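3-oxoacyl-(acyl-carrier protein) synthase II (Thermus thermophilus, PDB 1J3N) probably catalyses the condensation of a growing acyl chain with malonyl-acyl-carrier protein in fatty acid elongation, working as a homodimer of the thiolase fold. Local coordinates at residues A[219-224]-A[364-369]; A[205-210]-A[223-228]; A[326-331]-A[374-379]; A[29-34]-A[212-217]. All blocks are in the same frame, centred on the assembly; numbering follows the deposited sequence.

Overall arrangement
The four contacts show how loops knit a thiolase-type condensing enzyme together. Interactions 1, 2 and 4 lie on one side of the chain's centre, a side that interaction 1 also shares with interaction 3. Along the sequence, interaction 4 begins first, at 29-34, and reaches 212-217; its segments alternate with those of interaction 2, which ties 205-210 to 223-228. Interaction 1 shares Ser-223 and Arg-224 with interaction 2 and reaches on to 364-369, while interaction 3 joins strand 328-330 to 374-379. The centre of interaction 1 lies about 12 Å from those of interactions 2 and 3 and about 13 Å from that of interaction 4. It touches interactions 3 and 4 directly, so contacts of the N-terminal family half continue into those of the C-terminal half.

Interaction 1 (A[219-224]-A[364-369]); sequences PFTLSR and INLEDP
Asp-368 meets the turn formed by Thr-221, Leu-222 and Ser-223 with both its backbone and its carboxylate, and this is the tight part of the contact. Leu-222 N donates to Asp-368 O at 2.8 Å, almost in line with the carbonyl. With CG between the backbone N and the carbonyl carbon (chi1 60°), the carboxylate folds back against the same turn. There Ser-223 OG donates to the syn side of Asp-368 OD2 at 3.0 Å, and Ser-223 N adds a weak, bent bond to that oxygen. The Thr-221 side chain crosses the acid at about a right angle, its CB 3.2 Å from Asp-368 OD1, while its OG1 is bonded to Arg-218 O. Arg-218 also forms a salt bridge to Asp-368 OD1, which probably favours the charged carboxylate. Replacing Asp-368 by an alanine would probably leave Arg-218 without this counter-charge and the Ser-223 hydroxyl without this acceptor. The opposite end is looser: Leu-366 CD1 lies 3.7 Å from Pro-219 O and, more loosely, near Phe-220 CB, and a water bridges Pro-219 O and Ile-364 O. Toward solvent, Leu-222 CD1 rests 3.7 Å from Pro-369 O, both residues being exposed. A type I beta turn, Thr-221 to Arg-224, is thus bound to the other loop by the Thr-221 to Pro-369 bridge and an acidic side chain, where loops of the two halves of the thiolase fold meet.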
loop_
_atom_site.group_PDB
_atom_site.type_symbol
_atom_site.label_atom_id
_atom_site.label_comp_id
_atom_site.label_asym_id
_atom_site.label_seq_id
_atom_site.Cartn_x
_atom_site.Cartn_y
_atom_site.Cartn_z
ATOM N N PRO A 219 3.650 3.487 28.181
ATOM C CA PRO A 219 2.439 2.681 27.991
ATOM C C PRO A 219 1.995 1.883 29.207
ATOM O O PRO A 219 2.814 1.341 29.951
ATOM C CB PRO A 219 2.798 1.790 26.804
ATOM C CG PRO A 219 4.282 1.611 26.963
ATOM C CD PRO A 219 4.750 2.998 27.331
ATOM N N PHE A 220 0.681 1.828 29.391
ATOM C CA PHE A 220 0.049 1.108 30.487
ATOM C C PHE A 220 0.185 1.795 31.842
ATOM O O PHE A 220 -0.283 1.268 32.847
ATOM C CB PHE A 220 0.589 -0.324 30.556
ATOM C CG PHE A 220 0.561 -1.041 29.227
ATOM C CD1 PHE A 220 -0.628 -1.162 28.510
ATOM C CD2 PHE A 220 1.731 -1.547 28.669
ATOM C CE1 PHE A 220 -0.651 -1.771 27.253
ATOM C CE2 PHE A 220 1.719 -2.161 27.409
ATOM C CZ PHE A 220 0.528 -2.269 26.704
ATOM N N THR A 221 0.817 2.968 31.884
ATOM C CA THR A 221 0.945 3.679 33.151
ATOM C C THR A 221 -0.256 4.604 33.323
ATOM O O THR A 221 -0.912 4.979 32.349
ATOM C CB THR A 221 2.215 4.541 33.228
ATOM O OG1 THR A 221 2.161 5.555 32.219
ATOM C CG2 THR A 221 3.461 3.685 33.059
ATOM N N LEU A 222 -0.536 4.972 34.567
ATOM C CA LEU A 222 -1.656 5.850 34.877
ATOM C C LEU A 222 -1.464 7.258 34.319
ATOM O O LEU A 222 -2.436 7.964 34.069
ATOM C CB LEU A 222 -1.842 5.922 36.392
ATOM C CG LEU A 222 -2.372 4.660 37.081
ATOM C CD1 LEU A 222 -2.007 4.677 38.562
ATOM C CD2 LEU A 222 -3.884 4.581 36.890
ATOM N N SER A 223 -0.211 7.659 34.118
ATOM C CA SER A 223 0.097 8.995 33.608
ATOM C C SER A 223 0.361 9.081 32.102
ATOM O O SER A 223 0.840 10.110 31.615
ATOM C CB SER A 223 1.297 9.572 34.366
ATOM O OG SER A 223 2.407 8.689 34.320
ATOM N N ARG A 224 0.040 8.019 31.367
ATOM C CA ARG A 224 0.250 7.995 29.913
ATOM C C ARG A 224 -0.579 9.088 29.220
ATOM O O ARG A 224 -1.783 9.191 29.445
ATOM C CB ARG A 224 -0.102 6.611 29.361
ATOM C CG ARG A 224 -1.539 6.147 29.607
ATOM C CD ARG A 224 -1.706 4.696 29.148
ATOM N NE ARG A 224 -3.091 4.238 29.062
ATOM C CZ ARG A 224 -3.773 3.669 30.057
ATOM N NH1 ARG A 224 -3.206 3.482 31.241
ATOM N NH2 ARG A 224 -5.024 3.264 29.861
ATOM N N ILE A 364 9.804 -0.209 29.591
ATOM C CA ILE A 364 10.366 0.746 30.546
ATOM C C ILE A 364 9.356 1.824 30.941
ATOM O O ILE A 364 8.265 1.909 30.377
ATOM C CB ILE A 364 11.649 1.432 29.991
ATOM C CG1 ILE A 364 11.304 2.343 28.812
ATOM C CG2 ILE A 364 12.666 0.369 29.558
ATOM C CD1 ILE A 364 12.477 3.212 28.363
ATOM N N ASN A 365 9.729 2.634 31.928
ATOM C CA ASN A 365 8.898 3.725 32.423
ATOM C C ASN A 365 7.612 3.268 33.104
ATOM O O ASN A 365 6.722 4.080 33.367
ATOM C CB ASN A 365 8.546 4.700 31.291
ATOM C CG ASN A 365 9.765 5.427 30.736
ATOM O OD1 ASN A 365 10.738 5.684 31.453
ATOM N ND2 ASN A 365 9.705 5.784 29.455
ATOM N N LEU A 366 7.515 1.975 33.388
ATOM C CA LEU A 366 6.339 1.418 34.049
ATOM C C LEU A 366 6.422 1.730 35.551
ATOM O O LEU A 366 6.352 0.835 36.393
ATOM C CB LEU A 366 6.305 -0.094 33.823
ATOM C CG LEU A 366 4.985 -0.827 34.018
ATOM C CD1 LEU A 366 4.040 -0.507 32.871
ATOM C CD2 LEU A 366 5.250 -2.313 34.076
ATOM N N GLU A 367 6.574 3.012 35.872
ATOM C CA GLU A 367 6.686 3.475 37.251
ATOM C C GLU A 367 5.351 3.435 37.997
ATOM O O GLU A 367 5.272 2.952 39.128
ATOM C CB GLU A 367 7.246 4.903 37.265
ATOM C CG GLU A 367 7.489 5.477 38.655
ATOM C CD GLU A 367 8.082 6.873 38.613
ATOM O OE1 GLU A 367 9.215 7.026 38.106
ATOM O OE2 GLU A 367 7.412 7.821 39.081
ATOM N N ASP A 368 4.309 3.949 37.351
ATOM C CA ASP A 368 2.966 4.000 37.926
ATOM C C ASP A 368 2.018 3.132 37.109
ATOM O O ASP A 368 1.148 3.643 36.405
ATOM C CB ASP A 368 2.457 5.441 37.922
ATOM C CG ASP A 368 2.386 6.029 36.521
ATOM O OD1 ASP A 368 3.404 5.973 35.796
ATOM O OD2 ASP A 368 1.314 6.544 36.143
ATOM N N PRO A 369 2.175 1.803 37.192
ATOM C CA PRO A 369 1.300 0.908 36.430
ATOM C C PRO A 369 -0.176 1.110 36.743
ATOM O O PRO A 369 -0.544 1.383 37.886
ATOM C CB PRO A 369 1.803 -0.483 36.819
ATOM C CG PRO A 369 2.356 -0.271 38.209
ATOM C CD PRO A 369 3.093 1.037 38.052
HETATM O O HOH W 1 5.518 2.611 30.794
#

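Interaction 2 (A[205-210]-A[223-228]); sequences ALSTRN and SRDGFV
A single backbone bridge between Leu-206 and Phe-227, reinforced by side-chain bonds to Asp-225, joins the loop after helix 194-202 to the loop before strand 232-240. Phe-227 N donates to Ala-205 O at 3.2 Å, and Ser-207 N donates to Phe-227 O at 2.9 Å. Just before Phe-227, Gly-226 passes so close to Leu-206 and Ser-207 that a CB would strike Leu-206 C, and its backbone angles themselves call for glycine. Leu-206 CD2 sits over one face of the Phe-227 ring, a CH-pi contact 3.7 Å from the centroid. At the other end Asp-225 divides its carboxylate: OD1 takes the Ser-207 hydroxyl at 2.9 Å, and OD2 takes Thr-208 N at 3.0 Å, both on the syn side. Ser-207 OG reaches it by standing opposite the backbone N (chi1 167°). Arg-209, bent at chi3, turns NH2 to Ser-223 O in a weak bond and forms a long ion pair with Asp-225 OD1. An alanine in place of Asp-225 would probably deprive Thr-208 N of its acceptor and leave the Ser-207 hydroxyl less firmly oriented. Phe-227 bonds both neighbours of Leu-206, the pattern of an isolated parallel beta bridge.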
loop_
_atom_site.group_PDB
_atom_site.type_symbol
_atom_site.label_atom_id
_atom_site.label_comp_id
_atom_site.label_asym_id
_atom_site.label_seq_id
_atom_site.Cartn_x
_atom_site.Cartn_y
_atom_site.Cartn_z
ATOM N N ALA A 205 -2.567 13.925 19.704
ATOM C CA ALA A 205 -2.226 12.509 19.775
ATOM C C ALA A 205 -0.850 12.256 20.375
ATOM O O ALA A 205 -0.502 11.118 20.667
ATOM C CB ALA A 205 -2.297 11.892 18.384
ATOM N N LEU A 206 -0.075 13.318 20.567
ATOM C CA LEU A 206 1.276 13.186 21.101
ATOM C C LEU A 206 1.462 13.609 22.562
ATOM O O LEU A 206 0.773 14.497 23.070
ATOM C CB LEU A 206 2.250 13.988 20.227
ATOM C CG LEU A 206 2.253 13.727 18.713
ATOM C CD1 LEU A 206 3.346 14.567 18.057
ATOM C CD2 LEU A 206 2.499 12.248 18.434
ATOM N N SER A 207 2.414 12.963 23.228
ATOM C CA SER A 207 2.729 13.270 24.614
ATOM C C SER A 207 3.352 14.660 24.668
ATOM O O SER A 207 4.129 15.031 23.791
ATOM C CB SER A 207 3.718 12.237 25.168
ATOM O OG SER A 207 4.268 12.665 26.403
ATOM N N THR A 208 3.005 15.433 25.693
ATOM C CA THR A 208 3.554 16.780 25.838
ATOM C C THR A 208 4.553 16.875 26.983
ATOM O O THR A 208 4.798 17.962 27.505
ATOM C CB THR A 208 2.437 17.824 26.085
ATOM O OG1 THR A 208 1.650 17.428 27.221
ATOM C CG2 THR A 208 1.545 17.947 24.854
ATOM N N ARG A 209 5.137 15.744 27.368
ATOM C CA ARG A 209 6.099 15.730 28.467
ATOM C C ARG A 209 7.502 16.156 28.026
ATOM O O ARG A 209 8.481 15.423 28.193
ATOM C CB ARG A 209 6.144 14.338 29.089
ATOM C CG ARG A 209 6.775 14.290 30.462
ATOM C CD ARG A 209 6.348 13.033 31.205
ATOM N NE ARG A 209 4.897 12.853 31.150
ATOM C CZ ARG A 209 4.217 11.984 31.895
ATOM N NH1 ARG A 209 4.853 11.208 32.765
ATOM N NH2 ARG A 209 2.899 11.887 31.765
ATOM N N ASN A 210 7.605 17.359 27.479
ATOM C CA ASN A 210 8.890 17.853 27.007
ATOM C C ASN A 210 9.981 17.870 28.078
ATOM O O ASN A 210 11.163 17.707 27.765
ATOM C CB ASN A 210 8.709 19.247 26.402
ATOM C CG ASN A 210 7.734 19.243 25.242
ATOM O OD1 ASN A 210 7.892 18.472 24.295
ATOM N ND2 ASN A 210 6.718 20.099 25.310
ATOM N N SER A 223 -0.211 7.659 34.118
ATOM C CA SER A 223 0.097 8.995 33.608
ATOM C C SER A 223 0.361 9.081 32.102
ATOM O O SER A 223 0.840 10.110 31.615
ATOM C CB SER A 223 1.297 9.572 34.366
ATOM O OG SER A 223 2.407 8.689 34.320
ATOM N N ARG A 224 0.040 8.019 31.367
ATOM C CA ARG A 224 0.250 7.995 29.913
ATOM C C ARG A 224 -0.579 9.088 29.220
ATOM O O ARG A 224 -1.783 9.191 29.445
ATOM C CB ARG A 224 -0.102 6.611 29.361
ATOM C CG ARG A 224 -1.539 6.147 29.607
ATOM C CD ARG A 224 -1.706 4.696 29.148
ATOM N NE ARG A 224 -3.091 4.238 29.062
ATOM C CZ ARG A 224 -3.773 3.669 30.057
ATOM N NH1 ARG A 224 -3.206 3.482 31.241
ATOM N NH2 ARG A 224 -5.024 3.264 29.861
ATOM N N ASP A 225 0.063 9.893 28.371
ATOM C CA ASP A 225 -0.632 10.999 27.707
ATOM C C ASP A 225 -0.388 11.174 26.204
ATOM O O ASP A 225 -0.273 12.306 25.731
ATOM C CB ASP A 225 -0.262 12.310 28.405
ATOM C CG ASP A 225 1.147 12.782 28.055
ATOM O OD1 ASP A 225 2.101 11.981 28.191
ATOM O OD2 ASP A 225 1.303 13.953 27.644
ATOM N N GLY A 226 -0.323 10.080 25.451
ATOM C CA GLY A 226 -0.086 10.196 24.023
ATOM C C GLY A 226 1.259 9.605 23.651
ATOM O O GLY A 226 2.126 9.441 24.512
ATOM N N PHE A 227 1.457 9.295 22.372
ATOM C CA PHE A 227 2.718 8.694 21.966
ATOM C C PHE A 227 3.815 9.673 21.565
ATOM O O PHE A 227 3.610 10.889 21.521
ATOM C CB PHE A 227 2.482 7.634 20.865
ATOM C CG PHE A 227 2.076 8.188 19.531
ATOM C CD1 PHE A 227 3.023 8.714 18.660
ATOM C CD2 PHE A 227 0.748 8.137 19.121
ATOM C CE1 PHE A 227 2.657 9.175 17.401
ATOM C CE2 PHE A 227 0.375 8.596 17.869
ATOM C CZ PHE A 227 1.335 9.117 17.006
ATOM N N VAL A 228 5.001 9.124 21.327
ATOM C CA VAL A 228 6.156 9.912 20.923
ATOM C C VAL A 228 6.475 9.439 19.517
ATOM O O VAL A 228 6.477 8.237 19.251
ATOM C CB VAL A 228 7.374 9.652 21.844
ATOM C CG1 VAL A 228 8.567 10.504 21.399
ATOM C CG2 VAL A 228 7.010 9.974 23.282
HETATM O O HOH W 2 -0.942 14.704 25.336
HETATM O O HOH W 3 5.375 13.050 21.799
#

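Interaction 3 (A[326-331]-A[374-379]); sequences RLMVSS and DLDFVP
Val-329 and Phe-377 form the apolar centre, with Val-329 CB 4.0 Å from the ring atom CD1. The ring comes to the valine with an edge, so that Val-329 O lies near the ring plane instead of over a face. Val-329 CG2 looks the other way along the loop, to Leu-375 CD1 at 4.4 Å, a loose touch. On the far side of the valine backbone Met-328 CB meets Val-378 CG2 at 3.9 Å; the methionine's remaining atoms lead away from the loop. Outward from these side chains comes the one direct hydrogen bond between the segments, Val-329 N to Asp-376 O at 2.7 Å, very nearly straight along the C=O axis. Asp-376 then shapes its own loop. Its CG stands anti to the backbone N (chi1 -175°), which lets OD1 curl forward and accept Val-378 N on its anti side, an Asx turn that helps fix the tight bend bringing Val-378 back toward the strand. The other oxygen, OD2, is salt-bridged to Arg-382. At the polar rim two waters complete the joint: one donates to Leu-327 O and accepts from Asp-376 N, while the second donates to Leu-327 O and, at 2.8 Å, to Asp-376 OD2. Helix 306-324 packs on Leu-327 and Leu-375, the Phe-377 ring stacks on Phe-220, and strand 328-330 continues on its other side into the large mixed sheet by pairing in parallel with strand 297-299.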
loop_
_atom_site.group_PDB
_atom_site.type_symbol
_atom_site.label_atom_id
_atom_site.label_comp_id
_atom_site.label_asym_id
_atom_site.label_seq_id
_atom_site.Cartn_x
_atom_site.Cartn_y
_atom_site.Cartn_z
ATOM N N ARG A 326 -1.246 -15.335 32.463
ATOM C CA ARG A 326 0.011 -16.072 32.385
ATOM C C ARG A 326 0.895 -15.553 31.249
ATOM O O ARG A 326 2.022 -16.010 31.062
ATOM C CB ARG A 326 -0.275 -17.565 32.189
ATOM C CG ARG A 326 0.812 -18.480 32.736
ATOM C CD ARG A 326 0.268 -19.875 33.039
ATOM N NE ARG A 326 -0.175 -20.570 31.834
ATOM C CZ ARG A 326 -0.680 -21.801 31.821
ATOM N NH1 ARG A 326 -0.813 -22.479 32.954
ATOM N NH2 ARG A 326 -1.045 -22.356 30.674
ATOM N N LEU A 327 0.374 -14.588 30.501
ATOM C CA LEU A 327 1.102 -14.004 29.381
ATOM C C LEU A 327 2.118 -12.982 29.847
ATOM O O LEU A 327 2.048 -12.486 30.966
ATOM C CB LEU A 327 0.140 -13.285 28.431
ATOM C CG LEU A 327 -0.849 -14.014 27.529
ATOM C CD1 LEU A 327 -1.847 -13.001 26.989
ATOM C CD2 LEU A 327 -0.114 -14.711 26.396
ATOM N N MET A 328 3.064 -12.676 28.972
ATOM C CA MET A 328 4.060 -11.650 29.240
ATOM C C MET A 328 3.838 -10.679 28.097
ATOM O O MET A 328 3.811 -11.086 26.934
ATOM C CB MET A 328 5.486 -12.207 29.180
ATOM C CG MET A 328 5.897 -13.007 30.402
ATOM S SD MET A 328 7.633 -13.482 30.334
ATOM C CE MET A 328 7.536 -14.855 29.156
ATOM N N VAL A 329 3.655 -9.406 28.423
ATOM C CA VAL A 329 3.411 -8.403 27.401
ATOM C C VAL A 329 4.368 -7.237 27.598
ATOM O O VAL A 329 4.541 -6.753 28.717
ATOM C CB VAL A 329 1.946 -7.873 27.484
ATOM C CG1 VAL A 329 1.630 -6.997 26.277
ATOM C CG2 VAL A 329 0.964 -9.038 27.566
ATOM N N SER A 330 5.016 -6.799 26.526
ATOM C CA SER A 330 5.914 -5.654 26.647
ATOM C C SER A 330 5.794 -4.769 25.414
ATOM O O SER A 330 5.493 -5.242 24.315
ATOM C CB SER A 330 7.371 -6.103 26.861
ATOM O OG SER A 330 8.024 -6.431 25.650
ATOM N N SER A 331 6.001 -3.474 25.610
ATOM C CA SER A 331 5.912 -2.531 24.511
ATOM C C SER A 331 7.269 -1.956 24.165
ATOM O O SER A 331 7.899 -1.282 24.985
ATOM C CB SER A 331 4.955 -1.391 24.855
ATOM O OG SER A 331 4.955 -0.413 23.827
ATOM N N ASP A 374 -4.519 -5.424 34.493
ATOM C CA ASP A 374 -3.758 -6.427 35.235
ATOM C C ASP A 374 -3.045 -7.495 34.410
ATOM O O ASP A 374 -3.362 -8.683 34.502
ATOM C CB ASP A 374 -4.666 -7.106 36.266
ATOM C CG ASP A 374 -5.807 -7.869 35.623
ATOM O OD1 ASP A 374 -6.557 -7.255 34.834
ATOM O OD2 ASP A 374 -5.953 -9.079 35.906
ATOM N N LEU A 375 -2.077 -7.072 33.608
ATOM C CA LEU A 375 -1.308 -8.007 32.803
ATOM C C LEU A 375 0.155 -7.830 33.172
ATOM O O LEU A 375 0.548 -6.786 33.690
ATOM C CB LEU A 375 -1.502 -7.736 31.309
ATOM C CG LEU A 375 -2.877 -8.040 30.708
ATOM C CD1 LEU A 375 -2.859 -7.734 29.215
ATOM C CD2 LEU A 375 -3.227 -9.504 30.940
ATOM N N ASP A 376 0.956 -8.857 32.916
ATOM C CA ASP A 376 2.378 -8.796 33.218
ATOM C C ASP A 376 3.062 -8.031 32.083
ATOM O O ASP A 376 3.276 -8.583 31.008
ATOM C CB ASP A 376 2.953 -10.214 33.316
ATOM C CG ASP A 376 4.401 -10.225 33.754
ATOM O OD1 ASP A 376 5.055 -9.165 33.692
ATOM O OD2 ASP A 376 4.892 -11.299 34.152
ATOM N N PHE A 377 3.413 -6.769 32.337
ATOM C CA PHE A 377 4.050 -5.929 31.324
ATOM C C PHE A 377 5.581 -5.931 31.297
ATOM O O PHE A 377 6.200 -5.064 30.673
ATOM C CB PHE A 377 3.522 -4.499 31.445
ATOM C CG PHE A 377 2.054 -4.377 31.146
ATOM C CD1 PHE A 377 1.554 -4.740 29.893
ATOM C CD2 PHE A 377 1.165 -3.933 32.121
ATOM C CE1 PHE A 377 0.187 -4.664 29.616
ATOM C CE2 PHE A 377 -0.207 -3.852 31.856
ATOM C CZ PHE A 377 -0.697 -4.219 30.600
ATOM N N VAL A 378 6.187 -6.905 31.973
ATOM C CA VAL A 378 7.639 -7.063 31.997
ATOM C C VAL A 378 8.432 -5.766 32.235
ATOM O O VAL A 378 9.073 -5.229 31.325
ATOM C CB VAL A 378 8.107 -7.723 30.669
ATOM C CG1 VAL A 378 9.547 -8.166 30.771
ATOM C CG2 VAL A 378 7.202 -8.913 30.339
ATOM N N PRO A 379 8.403 -5.245 33.472
ATOM C CA PRO A 379 9.137 -4.013 33.777
ATOM C C PRO A 379 10.650 -4.167 33.610
ATOM O O PRO A 379 11.372 -3.179 33.449
ATOM C CB PRO A 379 8.726 -3.715 35.219
ATOM C CG PRO A 379 8.403 -5.072 35.774
ATOM C CD PRO A 379 7.641 -5.707 34.644
HETATM O O HOH W 4 0.043 -11.235 32.284
HETATM O O HOH W 5 3.732 -13.640 33.076
#

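Interaction 4 (A[29-34]-A[212-217]); sequences GKSGVR and EPEKAS
Glu-214 lies along Ser-31, and its side chain can be followed outward atom by atom. CB rests 3.5 Å from Ser-31 OG, a contact of a methylene with an oxygen. With CG opposite the carbonyl carbon (chi1 -60°) and the chain extended beyond it, the next methylene passes both Ser-31 and the backbone of Val-33, CG standing 3.7 Å from Val-33 O. CD is 3.9 Å from Ser-31 CB, still only in van der Waals touch. At the tip OE2 accepts a weak bond from a water that itself accepts from Ser-31 N at 2.9 Å, so the carboxylate reaches the other backbone through a single intermediary. A second water does the same for the main chain: Ser-31 OG donates to it at 2.6 Å, and it donates in turn to Glu-214 O, which also accepts from Asn-365 ND2. The serine hydroxyl is thereby used twice, because it accepts from Val-33 N in an ST turn. Beside the waters the packing is direct. Val-33 CG1 abuts Pro-213 O and comes within 4.1 Å of Pro-213 CB, and the same proline carbon lies against Arg-34 CA at 3.8 Å. The short, weakly bonded helix 213-216 thus rests, through Pro-213 and Glu-214, against Ser-31, Val-33 and Arg-34, with Pro-213 and Ala-216 also covered by strand 48-50. The chemistry implies a joint of mixed van der Waals contact, aliphatic carbons against backbone and hydroxyl oxygens, whose polar groups are bridged by two waters instead of bonding directly.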
loop_
_atom_site.group_PDB
_atom_site.type_symbol
_atom_site.label_atom_id
_atom_site.label_comp_id
_atom_site.label_asym_id
_atom_site.label_seq_id
_atom_site.Cartn_x
_atom_site.Cartn_y
_atom_site.Cartn_z
ATOM N N GLY A 29 17.192 -1.410 28.426
ATOM C CA GLY A 29 16.067 -0.530 28.701
ATOM C C GLY A 29 16.351 0.891 28.252
ATOM O O GLY A 29 15.791 1.851 28.789
ATOM N N LYS A 30 17.231 1.031 27.266
ATOM C CA LYS A 30 17.598 2.344 26.754
ATOM C C LYS A 30 16.420 3.057 26.115
ATOM O O LYS A 30 15.514 2.426 25.574
ATOM C CB LYS A 30 18.725 2.227 25.717
ATOM C CG LYS A 30 20.038 1.697 26.268
ATOM C CD LYS A 30 21.137 1.750 25.216
ATOM C CE LYS A 30 22.495 1.384 25.806
ATOM N NZ LYS A 30 23.594 1.606 24.820
ATOM N N SER A 31 16.444 4.381 26.189
ATOM C CA SER A 31 15.407 5.202 25.595
ATOM C C SER A 31 16.026 5.937 24.417
ATOM O O SER A 31 17.167 6.393 24.498
ATOM C CB SER A 31 14.882 6.218 26.605
ATOM O OG SER A 31 14.044 7.162 25.960
ATOM N N GLY A 32 15.272 6.051 23.328
ATOM C CA GLY A 32 15.767 6.742 22.149
ATOM C C GLY A 32 15.081 8.081 21.956
ATOM O O GLY A 32 15.237 8.722 20.917
ATOM N N VAL A 33 14.329 8.508 22.967
ATOM C CA VAL A 33 13.601 9.774 22.930
ATOM C C VAL A 33 14.464 10.911 23.487
ATOM O O VAL A 33 15.125 10.755 24.508
ATOM C CB VAL A 33 12.298 9.666 23.751
ATOM C CG1 VAL A 33 11.464 10.921 23.583
ATOM C CG2 VAL A 33 11.518 8.443 23.309
ATOM N N ARG A 34 14.450 12.059 22.818
ATOM C CA ARG A 34 15.265 13.185 23.258
ATOM C C ARG A 34 14.747 14.486 22.672
ATOM O O ARG A 34 13.840 14.478 21.845
ATOM C CB ARG A 34 16.710 12.971 22.794
ATOM C CG ARG A 34 16.876 13.008 21.268
ATOM C CD ARG A 34 18.266 12.545 20.835
ATOM N NE ARG A 34 18.479 12.690 19.394
ATOM C CZ ARG A 34 19.533 12.202 18.741
ATOM N NH1 ARG A 34 20.475 11.535 19.396
ATOM N NH2 ARG A 34 19.650 12.382 17.431
ATOM N N GLU A 212 10.657 15.648 30.421
ATOM C CA GLU A 212 11.312 14.354 30.622
ATOM C C GLU A 212 11.128 13.483 29.378
ATOM O O GLU A 212 10.291 12.573 29.352
ATOM C CB GLU A 212 10.724 13.644 31.842
ATOM C CG GLU A 212 10.687 14.502 33.086
ATOM C CD GLU A 212 10.057 13.793 34.266
ATOM O OE1 GLU A 212 8.961 13.210 34.095
ATOM O OE2 GLU A 212 10.656 13.827 35.364
ATOM N N PRO A 213 11.932 13.740 28.333
ATOM C CA PRO A 213 11.857 12.989 27.079
ATOM C C PRO A 213 11.873 11.466 27.215
ATOM O O PRO A 213 11.025 10.787 26.644
ATOM C CB PRO A 213 13.058 13.515 26.294
ATOM C CG PRO A 213 13.197 14.926 26.795
ATOM C CD PRO A 213 13.024 14.728 28.279
ATOM N N GLU A 214 12.829 10.931 27.966
ATOM C CA GLU A 214 12.933 9.484 28.127
ATOM C C GLU A 214 11.777 8.856 28.898
ATOM O O GLU A 214 11.591 7.635 28.854
ATOM C CB GLU A 214 14.258 9.118 28.809
ATOM C CG GLU A 214 15.487 9.557 28.036
ATOM C CD GLU A 214 16.780 9.024 28.625
ATOM O OE1 GLU A 214 17.854 9.339 28.067
ATOM O OE2 GLU A 214 16.729 8.291 29.637
ATOM N N LYS A 215 11.004 9.686 29.597
ATOM C CA LYS A 215 9.870 9.200 30.386
ATOM C C LYS A 215 8.514 9.484 29.740
ATOM O O LYS A 215 7.478 9.038 30.244
ATOM C CB LYS A 215 9.885 9.834 31.784
ATOM C CG LYS A 215 11.127 9.538 32.617
ATOM C CD LYS A 215 10.971 10.118 34.019
ATOM C CE LYS A 215 12.169 9.817 34.910
ATOM N NZ LYS A 215 11.983 10.444 36.257
ATOM N N ALA A 216 8.514 10.222 28.633
ATOM C CA ALA A 216 7.270 10.571 27.949
ATOM C C ALA A 216 6.474 9.344 27.491
ATOM O O ALA A 216 5.296 9.208 27.823
ATOM C CB ALA A 216 7.566 11.495 26.761
ATOM N N SER A 217 7.105 8.457 26.728
ATOM C CA SER A 217 6.425 7.242 26.263
ATOM C C SER A 217 6.377 6.242 27.416
ATOM O O SER A 217 7.367 5.585 27.724
ATOM C CB SER A 217 7.173 6.624 25.084
ATOM O OG SER A 217 6.527 5.436 24.666
HETATM O O HOH W 6 17.726 5.402 28.548
HETATM O O HOH W 7 11.512 6.756 26.317
#